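Local coordinates for alpha-glucosidase (Bacteroides thetaiotaomicron, PDB 5XFM), which hydrolyses glycosides as a family 97 enzyme with both beta-L-arabinopyranosidase and alpha-galactosidase activity, and carries a bound calcium ion, at residues N447-E452 against N524-F529; H290-G295 against G427-F432; E452-S457 against G485-G490. The protein carries 1 engineered substitution. One frame throughout, in Å; residues are numbered along the deposited sequence.

Followed from the N terminus, the chain illustrates how a parallel barrel is held together by contacts distant in sequence. Contact 2 comes first: the loop ahead of strand 295-299 meets the start of strand 429-432, closing a loop of 131 residues. Only then does contact 1 open, joining strand 448-451 to the weakly bonded strand 526-528 across what is probably the closing gap of the barrel. Contact 3 falls entirely within the 71 residues that contact 1 encloses, and shares Glu452 with it. Strands 429-432 and 448-451 are sheet neighbours, linking contacts 1 and 2, while Glu488 of contact 3 bonds to Ser451 and Asn528, bridging both sides of contact 1.

Contact 1. Residues N447-E452 against N524-F529; sequences NYVGSE and NPVQNF. With CA (calcium ion), chain E.
Val449 and Val526 meet through their branches, with Val526 CG2 4.0 Å from Val449 CB and the two side chains set aslant to each other. With chi1 at 173°, Val526 swings CG1 opposite the backbone N and leaves CG2, beside that N, to face Val449. Met429 and Ile431 of the neighbouring strand 429-432 also pack on Val449, so the pair belongs to an apolar interior. Alongside, the ring of Pro525 brings CD to 3.7 Å from Val449 O, a plain van der Waals approach. The amide of Asn524 lies against Gly450, its CG 4.1 Å from Gly450 CA. A side chain on Gly450 would run into that amide, and the backbone here, with phi at 124°, is in any case one that suits glycine. On its other flank Gly450 is covered by an aromatic ring: Gly450 N sits 3.4 Å above the plane of the Tyr448 ring, over its centre. The same ring is pinned at its far end, where Tyr448 OH and Ser451 OG share a hydrogen bond of 2.6 Å in the ring plane. Strands 448-451 and 526-528 are the outermost of a seven-strand parallel sheet, and segment 485-490 bonds to both through Glu488. This is consistent with a TIM barrel in which segment 485-490 probably fills the place between the two strands without forming a regular strand.

Contact 2. Residues H290-G295 against G427-F432; sequences HDYRFG and GLMVIF
The backbones head the same general way but splay apart, from 6.1 Å between the CA atoms of His290 and Gly427 to 7.2 Å between those of Tyr292 and Met429. This is the end of the TIM barrel where strands begin: helix 410-425 finishes in a Schellman motif, with Gly427 at positive phi as its C-prime residue, and the loop before strand 295-299 passes against the turn into strand 429-432. The imidazole of His290 lies flat over that turn. Gly427 CA stands 3.4 Å from the ring centroid and only 14° off its normal, a CH-pi contact that leaves little space for a side chain at Gly427. With an alanine here in place of His290 the ring is gone, and the CH of Gly427 would probably lose its aromatic cover at the helix end. Tyr292 approaches by its edge, CE1 lying 3.5 Å from Gly427 O near the ring plane, while its hydroxyl is hydrogen-bonded to Asp424 OD1. Met429 runs antiparallel alongside the Tyr292 side chain, its CG 3.4 Å from Tyr292 CD1. The sulfur makes oblique Met-aromatic contacts with two rings, 5.3 Å from the Tyr292 centroid to SD and 5.2 Å from the Phe294 centroid to SD. Bent at chi3 (-83°), the thioether packs Met429 CE at 3.4 Å from Arg293 O, whose hydrogen bond comes from Tyr328 OH.

Contact 3. Residues E452-S457 against G485-G490; sequences EAVLAS and GSMEFG. With CA (calcium ion), chain E.
Ser457 OG gives a short hydrogen bond of 2.6 Å to Gly490 O, coming in from above the carbonyl plane, 57° out of it. The hydroxyl reaches this oxygen because chi1 of 68° places OG between the backbone nitrogen and the carbonyl carbon. A second bond comes from the same residue: Ser457 N to Phe489 O at 3.1 Å, nearly straight at 172°. Gly490 has positive phi, and a CB there would collide with Ser457 OG. The Phe489 ring lies beneath the backbone of Ala456 and Ser457, with Ser457 N 3.8 Å above its plane and over its centre, while Phe489 CE1 meets Leu455 O at 3.3 Å obliquely. Segment 452-457 leaves the C-terminal end of strand 448-451, the end that carries the active site in TIM-barrel glycosidases; segment 485-490, with Glu488 at the centre of an inverse gamma turn, probably fills the irregular barrel position beside it. Further along, Val454 CG1 serves both Met487, whose CG is 3.8 Å away from it, and the edge of the Phe489 ring; the valine and methionine side chains lie nearly perpendicular. Glu452, whose CB points away from segment 485-490, extends its chain to calcium and binds it with both oxygens, OE2 at 2.4 Å and OE1 at 2.7 Å from the ion. Glu174, Glu458 and four waters also bind the calcium, and OE1 accepts a hydrogen bond from Gly434 N.

Contact 1. Residues N447-E452 against N524-F529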
loop_
_atom_site.group_PDB
_atom_site.type_symbol
_atom_site.label_atom_id
_atom_site.label_comp_id
_atom_site.label_asym_id
_atom_site.label_seq_id
_atom_site.Cartn_x
_atom_site.Cartn_y
_atom_site.Cartn_z
ATOM N N ASN A 447 -13.593 7.388 -4.068
ATOM C CA ASN A 447 -14.183 6.058 -4.245
ATOM C C ASN A 447 -13.148 4.937 -4.358
ATOM O O ASN A 447 -13.488 3.787 -4.623
ATOM C CB ASN A 447 -15.105 6.044 -5.470
ATOM C CG ASN A 447 -14.408 6.508 -6.741
ATOM O OD1 ASN A 447 -13.612 7.451 -6.726
ATOM N ND2 ASN A 447 -14.723 5.859 -7.847
ATOM N N TYR A 448 -11.885 5.273 -4.127
ATOM C CA TYR A 448 -10.833 4.271 -4.112
ATOM C C TYR A 448 -10.905 3.445 -2.830
ATOM O O TYR A 448 -10.908 3.994 -1.737
ATOM C CB TYR A 448 -9.458 4.931 -4.251
ATOM C CG TYR A 448 -8.325 3.983 -3.958
ATOM C CD1 TYR A 448 -7.972 2.990 -4.866
ATOM C CD2 TYR A 448 -7.618 4.071 -2.769
ATOM C CE1 TYR A 448 -6.943 2.109 -4.599
ATOM C CE2 TYR A 448 -6.588 3.197 -2.492
ATOM C CZ TYR A 448 -6.253 2.221 -3.409
ATOM O OH TYR A 448 -5.226 1.353 -3.123
ATOM N N VAL A 449 -10.998 2.124 -2.957
ATOM C CA VAL A 449 -11.104 1.287 -1.762
ATOM C C VAL A 449 -10.075 0.147 -1.696
ATOM O O VAL A 449 -10.356 -0.920 -1.145
ATOM C CB VAL A 449 -12.520 0.701 -1.617
ATOM C CG1 VAL A 449 -13.532 1.828 -1.381
ATOM C CG2 VAL A 449 -12.896 -0.136 -2.835
ATOM N N GLY A 450 -8.883 0.374 -2.244
ATOM C CA GLY A 450 -7.793 -0.559 -2.044
ATOM C C GLY A 450 -7.136 -1.120 -3.287
ATOM O O GLY A 450 -7.699 -1.072 -4.382
ATOM N N SER A 451 -5.944 -1.677 -3.093
ATOM C CA SER A 451 -5.116 -2.196 -4.177
ATOM C C SER A 451 -4.442 -3.506 -3.778
ATOM O O SER A 451 -4.242 -3.781 -2.591
ATOM C CB SER A 451 -4.033 -1.181 -4.562
ATOM O OG SER A 451 -4.579 -0.044 -5.201
ATOM N N GLU A 452 -4.066 -4.308 -4.766
ATOM C CA GLU A 452 -3.326 -5.530 -4.472
ATOM C C GLU A 452 -1.855 -5.132 -4.274
ATOM O O GLU A 452 -1.431 -4.868 -3.150
ATOM C CB GLU A 452 -3.506 -6.571 -5.586
ATOM C CG GLU A 452 -2.980 -7.980 -5.264
ATOM C CD GLU A 452 -3.138 -8.929 -6.443
ATOM O OE1 GLU A 452 -3.101 -8.445 -7.597
ATOM O OE2 GLU A 452 -3.301 -10.152 -6.226
ATOM N N ASN A 524 -7.331 -2.687 5.017
ATOM C CA ASN A 524 -7.987 -2.335 3.755
ATOM C C ASN A 524 -9.476 -2.091 4.024
ATOM O O ASN A 524 -10.110 -2.876 4.733
ATOM C CB ASN A 524 -7.790 -3.430 2.701
ATOM C CG ASN A 524 -8.071 -2.941 1.282
ATOM O OD1 ASN A 524 -9.203 -3.001 0.802
ATOM N ND2 ASN A 524 -7.038 -2.449 0.613
ATOM N N PRO A 525 -10.042 -1.016 3.450
ATOM C CA PRO A 525 -11.405 -0.561 3.762
ATOM C C PRO A 525 -12.491 -1.599 3.449
ATOM O O PRO A 525 -13.427 -1.790 4.229
ATOM C CB PRO A 525 -11.581 0.662 2.850
ATOM C CG PRO A 525 -10.217 1.033 2.414
ATOM C CD PRO A 525 -9.428 -0.211 2.384
ATOM N N VAL A 526 -12.355 -2.261 2.308
ATOM C CA VAL A 526 -13.253 -3.346 1.930
ATOM C C VAL A 526 -12.479 -4.660 1.974
ATOM O O VAL A 526 -11.658 -4.930 1.097
ATOM C CB VAL A 526 -13.849 -3.123 0.522
ATOM C CG1 VAL A 526 -14.646 -4.339 0.070
ATOM C CG2 VAL A 526 -14.715 -1.870 0.501
ATOM N N GLN A 527 -12.723 -5.464 3.003
ATOM C CA GLN A 527 -11.991 -6.717 3.162
ATOM C C GLN A 527 -12.761 -7.895 2.590
ATOM O O GLN A 527 -13.833 -8.245 3.079
ATOM C CB GLN A 527 -11.676 -6.992 4.636
ATOM C CG GLN A 527 -10.721 -6.005 5.312
ATOM C CD GLN A 527 -9.254 -6.237 4.987
ATOM O OE1 GLN A 527 -8.901 -6.684 3.896
ATOM N NE2 GLN A 527 -8.390 -5.941 5.947
ATOM N N ASN A 528 -12.190 -8.517 1.567
ATOM C CA ASN A 528 -12.692 -9.789 1.070
ATOM C C ASN A 528 -11.829 -10.902 1.655
ATOM O O ASN A 528 -10.810 -11.278 1.077
ATOM C CB ASN A 528 -12.687 -9.829 -0.461
ATOM C CG ASN A 528 -13.487 -8.684 -1.075
ATOM O OD1 ASN A 528 -14.700 -8.581 -0.884
ATOM N ND2 ASN A 528 -12.805 -7.820 -1.819
ATOM N N PHE A 529 -12.206 -11.358 2.848
ATOM C CA PHE A 529 -11.475 -12.402 3.557
ATOM C C PHE A 529 -11.610 -13.753 2.877
ATOM O O PHE A 529 -12.553 -13.988 2.114
ATOM C CB PHE A 529 -11.950 -12.504 5.009
ATOM C CG PHE A 529 -11.666 -11.278 5.826
ATOM C CD1 PHE A 529 -12.700 -10.540 6.375
ATOM C CD2 PHE A 529 -10.362 -10.856 6.030
ATOM C CE1 PHE A 529 -12.440 -9.411 7.120
ATOM C CE2 PHE A 529 -10.094 -9.731 6.774
ATOM C CZ PHE A 529 -11.134 -9.007 7.324
HETATM CA CA CA E . -2.959 -10.951 -8.485
HETATM O O HOH W 1 -3.144 -10.043 -10.655
HETATM O O HOH W 2 -1.566 -12.416 -9.962
HETATM O O HOH W 3 -3.631 -13.383 -9.802
HETATM O O HOH W 4 -5.370 -10.875 -8.568
#

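Contact 2. Residues H290-G295 against G427-F432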
loop_
_atom_site.group_PDB
_atom_site.type_symbol
_atom_site.label_atom_id
_atom_site.label_comp_id
_atom_site.label_asym_id
_atom_site.label_seq_id
_atom_site.Cartn_x
_atom_site.Cartn_y
_atom_site.Cartn_z
ATOM N N HIS A 290 -21.626 10.554 -3.374
ATOM C CA HIS A 290 -22.005 9.266 -2.797
ATOM C C HIS A 290 -21.402 9.015 -1.424
ATOM O O HIS A 290 -20.269 9.406 -1.140
ATOM C CB HIS A 290 -21.614 8.136 -3.747
ATOM C CG HIS A 290 -22.259 8.239 -5.092
ATOM N ND1 HIS A 290 -21.575 8.653 -6.215
ATOM C CD2 HIS A 290 -23.532 8.003 -5.491
ATOM C CE1 HIS A 290 -22.398 8.668 -7.248
ATOM N NE2 HIS A 290 -23.590 8.273 -6.838
ATOM N N ASP A 291 -22.182 8.342 -0.586
ATOM C CA ASP A 291 -21.758 7.952 0.750
ATOM C C ASP A 291 -21.348 6.481 0.695
ATOM O O ASP A 291 -22.170 5.586 0.908
ATOM C CB ASP A 291 -22.889 8.176 1.759
ATOM C CG ASP A 291 -22.477 7.882 3.192
ATOM O OD1 ASP A 291 -21.262 7.766 3.469
ATOM O OD2 ASP A 291 -23.380 7.777 4.051
ATOM N N TYR A 292 -20.079 6.237 0.384
ATOM C CA TYR A 292 -19.617 4.878 0.109
ATOM C C TYR A 292 -19.502 4.084 1.398
ATOM O O TYR A 292 -18.894 4.531 2.371
ATOM C CB TYR A 292 -18.284 4.898 -0.634
ATOM C CG TYR A 292 -18.397 5.427 -2.046
ATOM C CD1 TYR A 292 -19.081 4.718 -3.026
ATOM C CD2 TYR A 292 -17.836 6.640 -2.394
ATOM C CE1 TYR A 292 -19.190 5.202 -4.313
ATOM C CE2 TYR A 292 -17.942 7.134 -3.676
ATOM C CZ TYR A 292 -18.615 6.414 -4.631
ATOM O OH TYR A 292 -18.710 6.916 -5.909
ATOM N N ARG A 293 -20.108 2.905 1.393
ATOM C CA ARG A 293 -20.169 2.060 2.571
ATOM C C ARG A 293 -19.098 0.974 2.513
ATOM O O ARG A 293 -19.032 0.203 1.558
ATOM C CB ARG A 293 -21.566 1.446 2.696
ATOM C CG ARG A 293 -21.777 0.559 3.913
ATOM C CD ARG A 293 -23.139 -0.129 3.840
ATOM N NE ARG A 293 -23.406 -0.982 4.995
ATOM C CZ ARG A 293 -24.509 -1.708 5.142
ATOM N NH1 ARG A 293 -25.453 -1.678 4.211
ATOM N NH2 ARG A 293 -24.677 -2.455 6.224
ATOM N N PHE A 294 -18.233 0.940 3.521
ATOM C CA PHE A 294 -17.160 -0.041 3.538
ATOM C C PHE A 294 -17.547 -1.243 4.392
ATOM O O PHE A 294 -18.587 -1.234 5.054
ATOM C CB PHE A 294 -15.865 0.593 4.055
ATOM C CG PHE A 294 -15.610 1.965 3.502
ATOM C CD1 PHE A 294 -15.555 2.177 2.131
ATOM C CD2 PHE A 294 -15.413 3.042 4.350
ATOM C CE1 PHE A 294 -15.325 3.442 1.621
ATOM C CE2 PHE A 294 -15.172 4.307 3.844
ATOM C CZ PHE A 294 -15.128 4.505 2.477
ATOM N N GLY A 295 -16.715 -2.278 4.371
ATOM C CA GLY A 295 -16.973 -3.451 5.183
ATOM C C GLY A 295 -16.336 -4.745 4.724
ATOM O O GLY A 295 -15.183 -4.777 4.290
ATOM N N GLY A 427 -21.418 5.893 -8.956
ATOM C CA GLY A 427 -21.517 5.451 -7.576
ATOM C C GLY A 427 -20.839 4.130 -7.275
ATOM O O GLY A 427 -21.302 3.363 -6.426
ATOM N N LEU A 428 -19.722 3.867 -7.939
ATOM C CA LEU A 428 -19.033 2.593 -7.741
ATOM C C LEU A 428 -17.716 2.741 -6.992
ATOM O O LEU A 428 -16.906 3.616 -7.304
ATOM C CB LEU A 428 -18.773 1.923 -9.085
ATOM C CG LEU A 428 -20.013 1.458 -9.845
ATOM C CD1 LEU A 428 -19.679 1.254 -11.305
ATOM C CD2 LEU A 428 -20.546 0.183 -9.224
ATOM N N MET A 429 -17.516 1.889 -5.994
ATOM C CA MET A 429 -16.207 1.752 -5.376
ATOM C C MET A 429 -15.296 0.925 -6.280
ATOM O O MET A 429 -15.769 0.098 -7.066
ATOM C CB MET A 429 -16.318 1.113 -3.991
ATOM C CG MET A 429 -17.096 1.928 -3.004
ATOM S SD MET A 429 -17.300 1.116 -1.407
ATOM C CE MET A 429 -18.720 0.078 -1.779
ATOM N N VAL A 430 -13.990 1.142 -6.156
ATOM C CA VAL A 430 -13.021 0.453 -7.002
ATOM C C VAL A 430 -11.869 -0.194 -6.233
ATOM O O VAL A 430 -11.173 0.469 -5.477
ATOM C CB VAL A 430 -12.423 1.412 -8.046
ATOM C CG1 VAL A 430 -11.295 0.738 -8.804
ATOM C CG2 VAL A 430 -13.499 1.880 -8.998
ATOM N N ILE A 431 -11.700 -1.501 -6.427
ATOM C CA ILE A 431 -10.503 -2.216 -5.991
ATOM C C ILE A 431 -9.603 -2.463 -7.194
ATOM O O ILE A 431 -10.096 -2.845 -8.254
ATOM C CB ILE A 431 -10.835 -3.576 -5.341
ATOM C CG1 ILE A 431 -11.671 -3.403 -4.077
ATOM C CG2 ILE A 431 -9.561 -4.346 -5.021
ATOM C CD1 ILE A 431 -12.144 -4.715 -3.496
ATOM N N PHE A 432 -8.298 -2.236 -7.050
ATOM C CA PHE A 432 -7.366 -2.610 -8.111
ATOM C C PHE A 432 -6.588 -3.873 -7.764
ATOM O O PHE A 432 -6.180 -4.072 -6.621
ATOM C CB PHE A 432 -6.378 -1.491 -8.413
ATOM C CG PHE A 432 -7.004 -0.292 -9.039
ATOM C CD1 PHE A 432 -7.845 -0.425 -10.130
ATOM C CD2 PHE A 432 -6.746 0.975 -8.547
ATOM C CE1 PHE A 432 -8.421 0.680 -10.710
ATOM C CE2 PHE A 432 -7.322 2.084 -9.127
ATOM C CZ PHE A 432 -8.158 1.937 -10.206
#

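Contact 3. Residues E452-S457 against G485-G490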
loop_
_atom_site.group_PDB
_atom_site.type_symbol
_atom_site.label_atom_id
_atom_site.label_comp_id
_atom_site.label_asym_id
_atom_site.label_seq_id
_atom_site.Cartn_x
_atom_site.Cartn_y
_atom_site.Cartn_z
ATOM N N GLU A 452 -4.066 -4.308 -4.766
ATOM C CA GLU A 452 -3.326 -5.530 -4.472
ATOM C C GLU A 452 -1.855 -5.132 -4.274
ATOM O O GLU A 452 -1.431 -4.868 -3.150
ATOM C CB GLU A 452 -3.506 -6.571 -5.586
ATOM C CG GLU A 452 -2.980 -7.980 -5.264
ATOM C CD GLU A 452 -3.138 -8.929 -6.443
ATOM O OE1 GLU A 452 -3.101 -8.445 -7.597
ATOM O OE2 GLU A 452 -3.301 -10.152 -6.226
ATOM N N ALA A 453 -1.103 -5.042 -5.369
ATOM C CA ALA A 453 0.303 -4.623 -5.346
ATOM C C ALA A 453 1.106 -5.332 -4.257
ATOM O O ALA A 453 1.921 -4.716 -3.574
ATOM C CB ALA A 453 0.402 -3.114 -5.167
ATOM N N VAL A 454 0.883 -6.634 -4.129
ATOM C CA VAL A 454 1.546 -7.451 -3.125
ATOM C C VAL A 454 1.302 -8.909 -3.480
ATOM O O VAL A 454 0.366 -9.227 -4.225
ATOM C CB VAL A 454 1.012 -7.160 -1.693
ATOM C CG1 VAL A 454 -0.418 -7.656 -1.540
ATOM C CG2 VAL A 454 1.892 -7.790 -0.630
ATOM N N LEU A 455 2.157 -9.787 -2.967
ATOM C CA LEU A 455 1.916 -11.211 -3.044
ATOM C C LEU A 455 0.764 -11.536 -2.097
ATOM O O LEU A 455 0.957 -11.705 -0.892
ATOM C CB LEU A 455 3.188 -11.987 -2.696
ATOM C CG LEU A 455 4.170 -11.992 -3.869
ATOM C CD1 LEU A 455 5.557 -12.395 -3.450
ATOM C CD2 LEU A 455 3.649 -12.937 -4.944
ATOM N N ALA A 456 -0.443 -11.598 -2.650
ATOM C CA ALA A 456 -1.640 -11.794 -1.839
ATOM C C ALA A 456 -1.832 -13.258 -1.446
ATOM O O ALA A 456 -1.048 -14.130 -1.823
ATOM C CB ALA A 456 -2.872 -11.281 -2.579
ATOM N N SER A 457 -2.879 -13.503 -0.667
ATOM C CA SER A 457 -3.180 -14.824 -0.134
ATOM C C SER A 457 -3.379 -15.882 -1.218
ATOM O O SER A 457 -3.231 -17.079 -0.952
ATOM C CB SER A 457 -4.420 -14.736 0.759
ATOM O OG SER A 457 -5.577 -14.444 -0.006
ATOM N N GLY A 485 -0.254 2.585 2.256
ATOM C CA GLY A 485 -1.536 2.470 1.585
ATOM C C GLY A 485 -2.315 1.183 1.775
ATOM O O GLY A 485 -1.769 0.160 2.203
ATOM N N SER A 486 -3.601 1.241 1.427
ATOM C CA SER A 486 -4.499 0.097 1.538
ATOM C C SER A 486 -3.969 -1.106 0.785
ATOM O O SER A 486 -3.536 -1.000 -0.364
ATOM C CB SER A 486 -5.896 0.446 1.018
ATOM O OG SER A 486 -6.538 1.396 1.836
ATOM N N MET A 487 -4.027 -2.255 1.444
ATOM C CA MET A 487 -3.553 -3.509 0.875
ATOM C C MET A 487 -4.655 -4.566 0.893
ATOM O O MET A 487 -5.023 -5.069 1.956
ATOM C CB MET A 487 -2.332 -4.000 1.649
ATOM C CG MET A 487 -1.668 -5.231 1.087
ATOM S SD MET A 487 -0.227 -5.657 2.077
ATOM C CE MET A 487 -0.995 -6.113 3.632
ATOM N N GLU A 488 -5.195 -4.881 -0.280
ATOM C CA GLU A 488 -6.276 -5.860 -0.387
ATOM C C GLU A 488 -5.675 -7.253 -0.453
ATOM O O GLU A 488 -5.429 -7.787 -1.538
ATOM C CB GLU A 488 -7.143 -5.596 -1.619
ATOM C CG GLU A 488 -8.591 -5.300 -1.281
ATOM C CD GLU A 488 -9.419 -6.562 -1.037
ATOM O OE1 GLU A 488 -9.104 -7.618 -1.624
ATOM O OE2 GLU A 488 -10.377 -6.508 -0.237
ATOM N N PHE A 489 -5.424 -7.833 0.714
ATOM C CA PHE A 489 -4.607 -9.038 0.809
ATOM C C PHE A 489 -5.422 -10.326 0.659
ATOM O O PHE A 489 -4.907 -11.342 0.192
ATOM C CB PHE A 489 -3.847 -9.043 2.144
ATOM C CG PHE A 489 -2.893 -10.192 2.297
ATOM C CD1 PHE A 489 -1.625 -10.136 1.742
ATOM C CD2 PHE A 489 -3.264 -11.330 2.997
ATOM C CE1 PHE A 489 -0.740 -11.196 1.877
ATOM C CE2 PHE A 489 -2.388 -12.392 3.136
ATOM C CZ PHE A 489 -1.120 -12.322 2.577
ATOM N N GLY A 490 -6.692 -10.288 1.049
ATOM C CA GLY A 490 -7.529 -11.478 1.014
ATOM C C GLY A 490 -7.156 -12.491 2.087
ATOM O O GLY A 490 -7.243 -13.704 1.881
HETATM CA CA CA E . -2.959 -10.951 -8.485
HETATM O O HOH W 1 -3.144 -10.043 -10.655
HETATM O O HOH W 2 -1.566 -12.416 -9.962
HETATM O O HOH W 3 -3.631 -13.383 -9.802
HETATM O O HOH W 4 -5.370 -10.875 -8.568
#